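Local atomic coordinates of hypothetical 27.5 kDa protein in SPX19-GCR2 intergenic region (Saccharomyces cerevisiae, PDB entry 1JZT), a protein that catalyses the epimerisation of the S and R forms of NAD(P)HX, a damaged, hydrated form of NAD(P)H, so that both epimers can be repaired. Residues A[29-34]-A[219-224]; A[45-50]-A[133-138]; A[77-82]-A[106-111]. All coordinates share one frame; numbering follows the deposited sequence.

Following the chain from the N terminus, helix 28-46 is the first element to take part, and it serves two of the contacts. Its first half meets loop 219-224 in interaction 1, closing the longest loop, with 184 residues between the segments. Phe47, just past its C-terminal end, meets Leu134 and Cys135 in segment 133-138 in interaction 2, closing a shorter loop wholly within the first. Interaction 3 joins helices 69-83 and 100-111 and is the innermost, so all three nest and none cross. Interactions 1 and 3 touch, because Glu33 reaches Arg79 and His80. Together they tie helix 28-46 to a central strand, the loop after strand 214-218 and helix 69-83, itself tied to helix 100-111.

Interaction 1. Residues A[29-34]-A[219-224]; sequences QQLMEL and GRFIPR
Leu31 and Leu34 of helix 28-46 meet Phe221 in the loop after strand 214-218, and the backbones come nearest at the CA atoms of Leu34 and Gly219, 6.1 Å apart. The contact belongs to the Rossmann-like alpha/beta fold of the YjeF N-terminal family. It packs an early helix against a loop near the far end of the sheet. The two leucines are three residues apart, so one side of the helix presents both.

Leu31 uses one methyl branch. Its CD2 sits 3.6 Å from the centroid of the Phe221 ring and only 3° off the ring normal. This is a CH-pi contact over the face, with CD2 almost equally far from all six ring carbons. Leu34 comes in obliquely and slides past the ring in the opposite direction. Its CD1 lies 3.6 Å from Phe221 CD2. The ring takes this place because chi1 of Phe221 is 44°, which sets CG between the backbone N and the carbonyl carbon.

The loop backbone folds back under the ring. Arg220 is the centre of an inverse gamma turn, closed by a weak hydrogen bond from Phe221 N to Gly219 O at 3.1 Å. A side chain on Gly219 would probably run into Phe221 CZ and into the preceding carbonyl oxygen. Ser38 OG also links the segments, with hydrogen bonds to Leu34 O and Gly219 N. A water adds a further bridge. It accepts from Arg220 N at 2.8 Å and donates a weak bond to Leu34 O at 3.4 Å. The aromatic ring is thus held between helix and turn. Leu31 takes one face. Over the centre of the opposite face lies the carbonyl oxygen of Gly219, 3.8 Å above the plane of the Phe221 ring.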
loop_
_atom_site.group_PDB
_atom_site.type_symbol
_atom_site.label_atom_id
_atom_site.label_comp_id
_atom_site.label_asym_id
_atom_site.label_seq_id
_atom_site.Cartn_x
_atom_site.Cartn_y
_atom_site.Cartn_z
ATOM N N GLN A 29 -14.733 -5.765 -3.300
ATOM C CA GLN A 29 -14.685 -5.992 -1.863
ATOM C C GLN A 29 -13.675 -7.085 -1.497
ATOM O O GLN A 29 -12.883 -6.921 -0.571
ATOM C CB GLN A 29 -16.071 -6.377 -1.334
ATOM C CG GLN A 29 -17.105 -5.243 -1.313
ATOM C CD GLN A 29 -17.785 -5.003 -2.654
ATOM O OE1 GLN A 29 -17.614 -5.766 -3.607
ATOM N NE2 GLN A 29 -18.577 -3.938 -2.727
ATOM N N GLN A 30 -13.718 -8.201 -2.219
ATOM C CA GLN A 30 -12.802 -9.305 -1.960
ATOM C C GLN A 30 -11.355 -8.931 -2.249
ATOM O O GLN A 30 -10.474 -9.107 -1.404
ATOM C CB GLN A 30 -13.147 -10.513 -2.826
ATOM C CG GLN A 30 -14.407 -11.271 -2.431
ATOM C CD GLN A 30 -14.796 -12.257 -3.514
ATOM O OE1 GLN A 30 -15.394 -11.878 -4.518
ATOM N NE2 GLN A 30 -14.432 -13.526 -3.331
ATOM N N LEU A 31 -11.105 -8.428 -3.449
ATOM C CA LEU A 31 -9.742 -8.080 -3.839
ATOM C C LEU A 31 -9.096 -7.040 -2.927
ATOM O O LEU A 31 -7.924 -7.167 -2.562
ATOM C CB LEU A 31 -9.723 -7.600 -5.290
ATOM C CG LEU A 31 -10.172 -8.637 -6.327
ATOM C CD1 LEU A 31 -9.978 -8.069 -7.729
ATOM C CD2 LEU A 31 -9.375 -9.931 -6.166
HETATM N N MSE A 32 -9.865 -6.017 -2.566
HETATM C CA MSE A 32 -9.371 -4.957 -1.702
HETATM C C MSE A 32 -9.086 -5.480 -0.291
HETATM O O MSE A 32 -8.102 -5.089 0.345
HETATM C CB MSE A 32 -10.388 -3.810 -1.666
HETATM C CG MSE A 32 -9.918 -2.564 -0.931
HETATM SE SE MSE A 32 -10.948 -0.992 -1.484
HETATM C CE MSE A 32 -10.205 -0.776 -3.259
ATOM N N GLU A 33 -9.945 -6.370 0.198
ATOM C CA GLU A 33 -9.756 -6.949 1.523
ATOM C C GLU A 33 -8.474 -7.782 1.522
ATOM O O GLU A 33 -7.641 -7.669 2.427
ATOM C CB GLU A 33 -10.942 -7.845 1.882
ATOM C CG GLU A 33 -10.926 -8.381 3.302
ATOM C CD GLU A 33 -10.974 -7.281 4.353
ATOM O OE1 GLU A 33 -11.544 -6.196 4.085
ATOM O OE2 GLU A 33 -10.458 -7.516 5.465
ATOM N N LEU A 34 -8.320 -8.620 0.502
ATOM C CA LEU A 34 -7.134 -9.467 0.390
ATOM C C LEU A 34 -5.880 -8.615 0.189
ATOM O O LEU A 34 -4.842 -8.895 0.780
ATOM C CB LEU A 34 -7.300 -10.461 -0.765
ATOM C CG LEU A 34 -8.351 -11.574 -0.597
ATOM C CD1 LEU A 34 -8.422 -12.395 -1.879
ATOM C CD2 LEU A 34 -7.988 -12.467 0.580
ATOM N N GLY A 219 -1.490 -10.180 -2.814
ATOM C CA GLY A 219 -2.663 -10.380 -3.647
ATOM C C GLY A 219 -2.619 -11.793 -4.194
ATOM O O GLY A 219 -2.398 -12.008 -5.386
ATOM N N ARG A 220 -2.835 -12.767 -3.314
ATOM C CA ARG A 220 -2.792 -14.175 -3.699
ATOM C C ARG A 220 -4.140 -14.660 -4.231
ATOM O O ARG A 220 -4.908 -15.294 -3.512
ATOM C CB ARG A 220 -2.359 -15.014 -2.492
ATOM C CG ARG A 220 -2.072 -16.480 -2.779
ATOM C CD ARG A 220 -1.464 -17.164 -1.557
ATOM N NE ARG A 220 -1.141 -18.570 -1.819
ATOM C CZ ARG A 220 -0.597 -19.390 -0.925
ATOM N NH1 ARG A 220 -0.309 -18.950 0.300
ATOM N NH2 ARG A 220 -0.346 -20.654 -1.249
ATOM N N PHE A 221 -4.423 -14.353 -5.495
ATOM C CA PHE A 221 -5.678 -14.762 -6.116
ATOM C C PHE A 221 -5.537 -14.881 -7.629
ATOM O O PHE A 221 -6.474 -14.597 -8.372
ATOM C CB PHE A 221 -6.790 -13.766 -5.761
ATOM C CG PHE A 221 -6.371 -12.320 -5.850
ATOM C CD1 PHE A 221 -6.053 -11.743 -7.079
ATOM C CD2 PHE A 221 -6.288 -11.537 -4.699
ATOM C CE1 PHE A 221 -5.658 -10.410 -7.159
ATOM C CE2 PHE A 221 -5.893 -10.202 -4.768
ATOM C CZ PHE A 221 -5.578 -9.635 -6.001
ATOM N N ILE A 222 -4.363 -15.317 -8.075
ATOM C CA ILE A 222 -4.078 -15.458 -9.504
ATOM C C ILE A 222 -3.733 -16.887 -9.925
ATOM O O ILE A 222 -2.754 -17.461 -9.449
ATOM C CB ILE A 222 -2.902 -14.545 -9.907
ATOM C CG1 ILE A 222 -3.266 -13.087 -9.635
ATOM C CG2 ILE A 222 -2.548 -14.754 -11.373
ATOM C CD1 ILE A 222 -2.068 -12.177 -9.609
ATOM N N PRO A 223 -4.539 -17.481 -10.827
ATOM C CA PRO A 223 -4.297 -18.844 -11.307
ATOM C C PRO A 223 -3.169 -18.849 -12.343
ATOM O O PRO A 223 -2.854 -17.814 -12.932
ATOM C CB PRO A 223 -5.651 -19.251 -11.888
ATOM C CG PRO A 223 -6.185 -17.976 -12.409
ATOM C CD PRO A 223 -5.818 -16.961 -11.342
ATOM N N ARG A 224 -2.563 -20.011 -12.557
ATOM C CA ARG A 224 -1.449 -20.145 -13.492
ATOM C C ARG A 224 -1.714 -19.662 -14.919
ATOM O O ARG A 224 -1.023 -18.777 -15.421
ATOM C CB ARG A 224 -0.991 -21.604 -13.531
ATOM C CG ARG A 224 0.282 -21.841 -14.316
ATOM C CD ARG A 224 0.571 -23.328 -14.418
ATOM N NE ARG A 224 1.800 -23.598 -15.156
ATOM C CZ ARG A 224 3.013 -23.269 -14.728
ATOM N NH1 ARG A 224 3.159 -22.656 -13.559
ATOM N NH2 ARG A 224 4.078 -23.551 -15.469
HETATM O O HOH W 1 -3.704 -11.628 -0.860
#

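Interaction 2. Residues A[45-50]-A[133-138]; sequences RQFPLR and TLCIVD
Phe47 and Cys135 meet through their first torsions. Chi1 of Phe47 is -57°, which places CG anti to the carbonyl carbon and brings the ring up against Cys135. Chi1 of Cys135 is 72°, which tucks SG between the two backbone branches, within reach of ring atoms CD2 and CE2.

Phe47 is the first residue to leave helical geometry at the end of helix 28-46. The strand is a central one of the Rossmann-like sheet, between strands 60-65 and 169-172. The contact therefore packs the residue that follows the helix on the sheet. The chain turns a corner at Leu134, and both Leu134 and Cys135 point toward Phe47 although they are consecutive.

Phe47 CE2 lies 3.7 Å from Cys135 CB and 3.9 Å from Cys135 SG. The sulfur is 4.7 Å from the ring centroid and 43° off its normal. This is an oblique sulfur-aromatic contact. Leu134 meets the root of the side chain, with CD2 4.1 Å from Phe47 CB. From the last turn of the helix, Gln46 CG lies 4.0 Å above one face of the Phe47 ring, toward its rim. Pro168 and Val170 also touch the ring, and Tyr86 OH is hydrogen-bonded to Phe47 O. An alanine here would keep CB beside Leu134 but is likely to open a gap beside Cys135 and leave its sulfur without the aromatic partner.

The same strand leads, three residues after Cys135, to Asp138, a predicted potassium ligand. The groups that meet are hydrocarbon, aromatic and thiol. Cohesion between the segments therefore rests on dispersion and close fit, with the weak sulfur-ring attraction added.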
loop_
_atom_site.group_PDB
_atom_site.type_symbol
_atom_site.label_atom_id
_atom_site.label_comp_id
_atom_site.label_asym_id
_atom_site.label_seq_id
_atom_site.Cartn_x
_atom_site.Cartn_y
_atom_site.Cartn_z
ATOM N N ARG A 45 5.476 -8.315 9.411
ATOM C CA ARG A 45 6.663 -9.144 9.225
ATOM C C ARG A 45 7.955 -8.327 9.215
ATOM O O ARG A 45 9.000 -8.797 9.669
ATOM C CB ARG A 45 6.535 -9.950 7.935
ATOM C CG ARG A 45 7.576 -11.040 7.797
ATOM C CD ARG A 45 7.131 -12.104 6.816
ATOM N NE ARG A 45 5.943 -12.825 7.272
ATOM C CZ ARG A 45 5.354 -13.792 6.571
ATOM N NH1 ARG A 45 5.847 -14.145 5.388
ATOM N NH2 ARG A 45 4.277 -14.409 7.043
ATOM N N GLN A 46 7.869 -7.100 8.710
ATOM C CA GLN A 46 9.012 -6.193 8.629
ATOM C C GLN A 46 9.270 -5.516 9.980
ATOM O O GLN A 46 10.413 -5.209 10.325
ATOM C CB GLN A 46 8.738 -5.140 7.545
ATOM C CG GLN A 46 9.934 -4.325 7.082
ATOM C CD GLN A 46 10.975 -5.159 6.355
ATOM O OE1 GLN A 46 10.649 -6.125 5.663
ATOM N NE2 GLN A 46 12.237 -4.781 6.502
ATOM N N PHE A 47 8.208 -5.296 10.752
ATOM C CA PHE A 47 8.338 -4.647 12.059
ATOM C C PHE A 47 7.668 -5.462 13.169
ATOM O O PHE A 47 6.709 -5.011 13.800
ATOM C CB PHE A 47 7.726 -3.246 12.013
ATOM C CG PHE A 47 8.321 -2.361 10.952
ATOM C CD1 PHE A 47 9.602 -1.839 11.095
ATOM C CD2 PHE A 47 7.598 -2.050 9.806
ATOM C CE1 PHE A 47 10.154 -1.015 10.107
ATOM C CE2 PHE A 47 8.134 -1.231 8.815
ATOM C CZ PHE A 47 9.416 -0.711 8.967
ATOM N N PRO A 48 8.176 -6.677 13.428
ATOM C CA PRO A 48 7.615 -7.550 14.469
ATOM C C PRO A 48 7.543 -6.857 15.829
ATOM O O PRO A 48 8.437 -6.097 16.203
ATOM C CB PRO A 48 8.566 -8.750 14.468
ATOM C CG PRO A 48 9.860 -8.172 13.986
ATOM C CD PRO A 48 9.421 -7.246 12.880
ATOM N N LEU A 49 6.466 -7.119 16.559
ATOM C CA LEU A 49 6.273 -6.513 17.866
ATOM C C LEU A 49 6.970 -7.285 18.983
ATOM O O LEU A 49 7.188 -6.746 20.070
ATOM C CB LEU A 49 4.777 -6.392 18.171
ATOM C CG LEU A 49 4.001 -5.440 17.256
ATOM C CD1 LEU A 49 2.523 -5.511 17.582
ATOM C CD2 LEU A 49 4.521 -4.023 17.426
ATOM N N ARG A 50 7.336 -8.536 18.717
ATOM C CA ARG A 50 8.003 -9.349 19.729
ATOM C C ARG A 50 9.344 -8.760 20.149
ATOM O O ARG A 50 10.190 -8.449 19.309
ATOM C CB ARG A 50 8.234 -10.777 19.229
ATOM C CG ARG A 50 8.735 -11.699 20.333
ATOM C CD ARG A 50 9.842 -12.627 19.861
ATOM N NE ARG A 50 10.365 -13.433 20.964
ATOM N N THR A 133 5.943 7.841 15.554
ATOM C CA THR A 133 5.576 6.913 14.494
ATOM C C THR A 133 6.608 5.826 14.209
ATOM O O THR A 133 7.793 6.110 14.053
ATOM C CB THR A 133 5.311 7.701 13.207
ATOM O OG1 THR A 133 4.170 8.544 13.409
ATOM C CG2 THR A 133 5.067 6.762 12.033
ATOM N N LEU A 134 6.137 4.583 14.137
ATOM C CA LEU A 134 6.982 3.420 13.859
ATOM C C LEU A 134 7.317 3.359 12.372
ATOM O O LEU A 134 8.467 3.141 11.989
ATOM C CB LEU A 134 6.248 2.139 14.264
ATOM C CG LEU A 134 6.805 0.817 13.735
ATOM C CD1 LEU A 134 8.172 0.512 14.360
ATOM C CD2 LEU A 134 5.817 -0.291 14.055
ATOM N N CYS A 135 6.297 3.528 11.539
ATOM C CA CYS A 135 6.482 3.515 10.095
ATOM C C CYS A 135 5.279 4.182 9.455
ATOM O O CYS A 135 4.230 4.350 10.088
ATOM C CB CYS A 135 6.616 2.086 9.563
ATOM S SG CYS A 135 5.072 1.127 9.577
ATOM N N ILE A 136 5.440 4.562 8.194
ATOM C CA ILE A 136 4.389 5.227 7.451
ATOM C C ILE A 136 3.964 4.362 6.278
ATOM O O ILE A 136 4.801 3.813 5.563
ATOM C CB ILE A 136 4.881 6.585 6.915
ATOM C CG1 ILE A 136 5.324 7.466 8.084
ATOM C CG2 ILE A 136 3.771 7.266 6.107
ATOM C CD1 ILE A 136 6.191 8.646 7.668
ATOM N N VAL A 137 2.659 4.212 6.102
ATOM C CA VAL A 137 2.149 3.437 4.985
ATOM C C VAL A 137 1.682 4.414 3.921
ATOM O O VAL A 137 0.752 5.210 4.136
ATOM C CB VAL A 137 0.953 2.548 5.375
ATOM C CG1 VAL A 137 0.435 1.819 4.135
ATOM C CG2 VAL A 137 1.368 1.553 6.439
ATOM N N ASP A 138 2.340 4.333 2.772
ATOM C CA ASP A 138 2.052 5.178 1.626
ATOM C C ASP A 138 1.010 4.520 0.736
ATOM O O ASP A 138 1.339 3.674 -0.089
ATOM C CB ASP A 138 3.344 5.420 0.827
ATOM C CG ASP A 138 3.080 5.952 -0.569
ATOM O OD1 ASP A 138 2.100 6.717 -0.749
ATOM O OD2 ASP A 138 3.858 5.610 -1.495
#

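Interaction 3. Residues A[77-82]-A[106-111]; sequences CARHLK and VHQLNF
Arg79 of helix 69-83 reaches across to Gln108 and Leu109 of helix 100-111. The two helices are successive connections between parallel strands of the Rossmann-like fold. Helix 69-83 joins strands 60-65 and 88-91, and helix 100-111 joins 88-91 and 116-117. Segments 77-82 and 106-111 run nearly parallel, their axes 9.7 Å apart at closest and 17° apart in direction.

The side chain of Arg79 can be followed outward. Its CB meets Leu109 CD2 at 4.0 Å. The same leucine methyl fills the space beside the preceding residue, 3.8 Å from Ala78 CB. Further out, Arg79 CD passes Gln108 CB at 4.1 Å. The chain then bends, with chi3 at 41°, and turns a face of the guanidinium to Gln108 OE1. Arg79 NE is 3.3 Å from Gln108 OE1, CZ is 3.4 Å from it, and NH2 is 3.2 Å from it. All three distances are similar because OE1 sits over one face of the guanidinium. The guanidinium and amide planes are 53° apart. The N-H bonds lie in the guanidinium plane and do not aim at OE1, so neither short N-O distance is a hydrogen bond.

The tip has its strong partner elsewhere. Arg79 NH2 makes a salt bridge with Glu33 OE1 on helix 28-46, and His80 binds the other oxygen of the same carboxylate. Phe112 also packs on Arg79. Beneath the polar layer, Val90 of strand 88-91 touches both Ala78 and Leu109, which sets the apolar half of the contact on the sheet.

The contact thus joins apolar packing round Leu109 CD2 to a guanidinium face under OE1. The attraction of OE1 for the cation is probably electrostatic, while the directional bond goes to Glu33.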
loop_
_atom_site.group_PDB
_atom_site.type_symbol
_atom_site.label_atom_id
_atom_site.label_comp_id
_atom_site.label_asym_id
_atom_site.label_seq_id
_atom_site.Cartn_x
_atom_site.Cartn_y
_atom_site.Cartn_z
ATOM N N CYS A 77 -5.890 -2.242 5.281
ATOM C CA CYS A 77 -4.623 -2.480 5.968
ATOM C C CYS A 77 -4.659 -1.984 7.410
ATOM O O CYS A 77 -4.230 -2.676 8.326
ATOM C CB CYS A 77 -3.498 -1.772 5.216
ATOM S SG CYS A 77 -1.908 -1.764 6.080
ATOM N N ALA A 78 -5.163 -0.770 7.594
ATOM C CA ALA A 78 -5.257 -0.165 8.908
ATOM C C ALA A 78 -6.061 -1.009 9.898
ATOM O O ALA A 78 -5.693 -1.107 11.072
ATOM C CB ALA A 78 -5.861 1.231 8.791
ATOM N N ARG A 79 -7.154 -1.610 9.435
ATOM C CA ARG A 79 -7.990 -2.448 10.307
ATOM C C ARG A 79 -7.248 -3.722 10.714
ATOM O O ARG A 79 -7.290 -4.122 11.877
ATOM C CB ARG A 79 -9.320 -2.787 9.599
ATOM C CG ARG A 79 -10.152 -3.920 10.242
ATOM C CD ARG A 79 -11.599 -3.886 9.734
ATOM N NE ARG A 79 -11.656 -3.616 8.300
ATOM C CZ ARG A 79 -11.425 -4.519 7.353
ATOM N NH1 ARG A 79 -11.126 -5.773 7.680
ATOM N NH2 ARG A 79 -11.471 -4.157 6.076
ATOM N N HIS A 80 -6.557 -4.359 9.774
ATOM C CA HIS A 80 -5.823 -5.570 10.120
ATOM C C HIS A 80 -4.677 -5.268 11.080
ATOM O O HIS A 80 -4.402 -6.051 11.985
ATOM C CB HIS A 80 -5.316 -6.276 8.858
ATOM C CG HIS A 80 -6.394 -7.012 8.129
ATOM N ND1 HIS A 80 -6.911 -8.210 8.579
ATOM C CD2 HIS A 80 -7.116 -6.681 7.033
ATOM C CE1 HIS A 80 -7.906 -8.580 7.795
ATOM N NE2 HIS A 80 -8.053 -7.668 6.849
ATOM N N LEU A 81 -4.021 -4.124 10.895
ATOM C CA LEU A 81 -2.923 -3.738 11.780
ATOM C C LEU A 81 -3.423 -3.548 13.201
ATOM O O LEU A 81 -2.716 -3.853 14.164
ATOM C CB LEU A 81 -2.271 -2.444 11.297
ATOM C CG LEU A 81 -1.385 -2.570 10.054
ATOM C CD1 LEU A 81 -0.931 -1.184 9.602
ATOM C CD2 LEU A 81 -0.186 -3.449 10.384
ATOM N N LYS A 82 -4.644 -3.037 13.331
ATOM C CA LYS A 82 -5.230 -2.834 14.652
ATOM C C LYS A 82 -5.440 -4.218 15.268
ATOM O O LYS A 82 -5.108 -4.446 16.427
ATOM C CB LYS A 82 -6.566 -2.090 14.533
ATOM C CG LYS A 82 -7.238 -1.789 15.863
ATOM C CD LYS A 82 -6.446 -0.771 16.664
ATOM C CE LYS A 82 -7.101 -0.487 18.003
ATOM N NZ LYS A 82 -6.313 0.529 18.756
ATOM N N VAL A 106 -14.471 3.003 6.156
ATOM C CA VAL A 106 -14.217 3.989 7.205
ATOM C C VAL A 106 -15.030 3.645 8.449
ATOM O O VAL A 106 -14.542 3.762 9.574
ATOM C CB VAL A 106 -14.559 5.422 6.730
ATOM C CG1 VAL A 106 -14.483 6.409 7.902
ATOM C CG2 VAL A 106 -13.580 5.842 5.646
ATOM N N HIS A 107 -16.271 3.216 8.252
ATOM C CA HIS A 107 -17.098 2.833 9.389
ATOM C C HIS A 107 -16.447 1.644 10.095
ATOM O O HIS A 107 -16.484 1.542 11.318
ATOM C CB HIS A 107 -18.513 2.474 8.931
ATOM C CG HIS A 107 -19.332 3.658 8.514
ATOM N ND1 HIS A 107 -20.629 3.544 8.068
ATOM C CD2 HIS A 107 -19.041 4.981 8.490
ATOM C CE1 HIS A 107 -21.105 4.745 7.786
ATOM N NE2 HIS A 107 -20.162 5.634 8.034
ATOM N N GLN A 108 -15.842 0.748 9.324
ATOM C CA GLN A 108 -15.180 -0.407 9.912
ATOM C C GLN A 108 -13.999 0.037 10.781
ATOM O O GLN A 108 -13.690 -0.595 11.791
ATOM C CB GLN A 108 -14.729 -1.366 8.809
ATOM C CG GLN A 108 -15.904 -2.021 8.079
ATOM C CD GLN A 108 -15.514 -2.616 6.740
ATOM O OE1 GLN A 108 -14.435 -3.187 6.594
ATOM N NE2 GLN A 108 -16.400 -2.497 5.757
ATOM N N LEU A 109 -13.342 1.128 10.397
ATOM C CA LEU A 109 -12.220 1.631 11.185
ATOM C C LEU A 109 -12.741 2.222 12.499
ATOM O O LEU A 109 -12.134 2.038 13.557
ATOM C CB LEU A 109 -11.435 2.683 10.386
ATOM C CG LEU A 109 -10.619 2.120 9.210
ATOM C CD1 LEU A 109 -10.001 3.245 8.396
ATOM C CD2 LEU A 109 -9.519 1.202 9.754
ATOM N N ASN A 110 -13.874 2.920 12.438
ATOM C CA ASN A 110 -14.458 3.504 13.646
ATOM C C ASN A 110 -14.810 2.368 14.605
ATOM O O ASN A 110 -14.578 2.457 15.813
ATOM C CB ASN A 110 -15.721 4.298 13.305
ATOM C CG ASN A 110 -15.461 5.397 12.296
ATOM O OD1 ASN A 110 -14.392 6.003 12.285
ATOM N ND2 ASN A 110 -16.448 5.669 11.451
ATOM N N PHE A 111 -15.369 1.301 14.041
ATOM C CA PHE A 111 -15.753 0.113 14.798
ATOM C C PHE A 111 -14.582 -0.416 15.620
ATOM O O PHE A 111 -14.764 -0.877 16.749
ATOM C CB PHE A 111 -16.244 -0.964 13.824
ATOM C CG PHE A 111 -16.751 -2.211 14.492
ATOM C CD1 PHE A 111 -17.633 -2.136 15.568
ATOM C CD2 PHE A 111 -16.394 -3.463 14.004
ATOM C CE1 PHE A 111 -18.153 -3.287 16.142
ATOM C CE2 PHE A 111 -16.910 -4.627 14.573
ATOM C CZ PHE A 111 -17.793 -4.538 15.642
#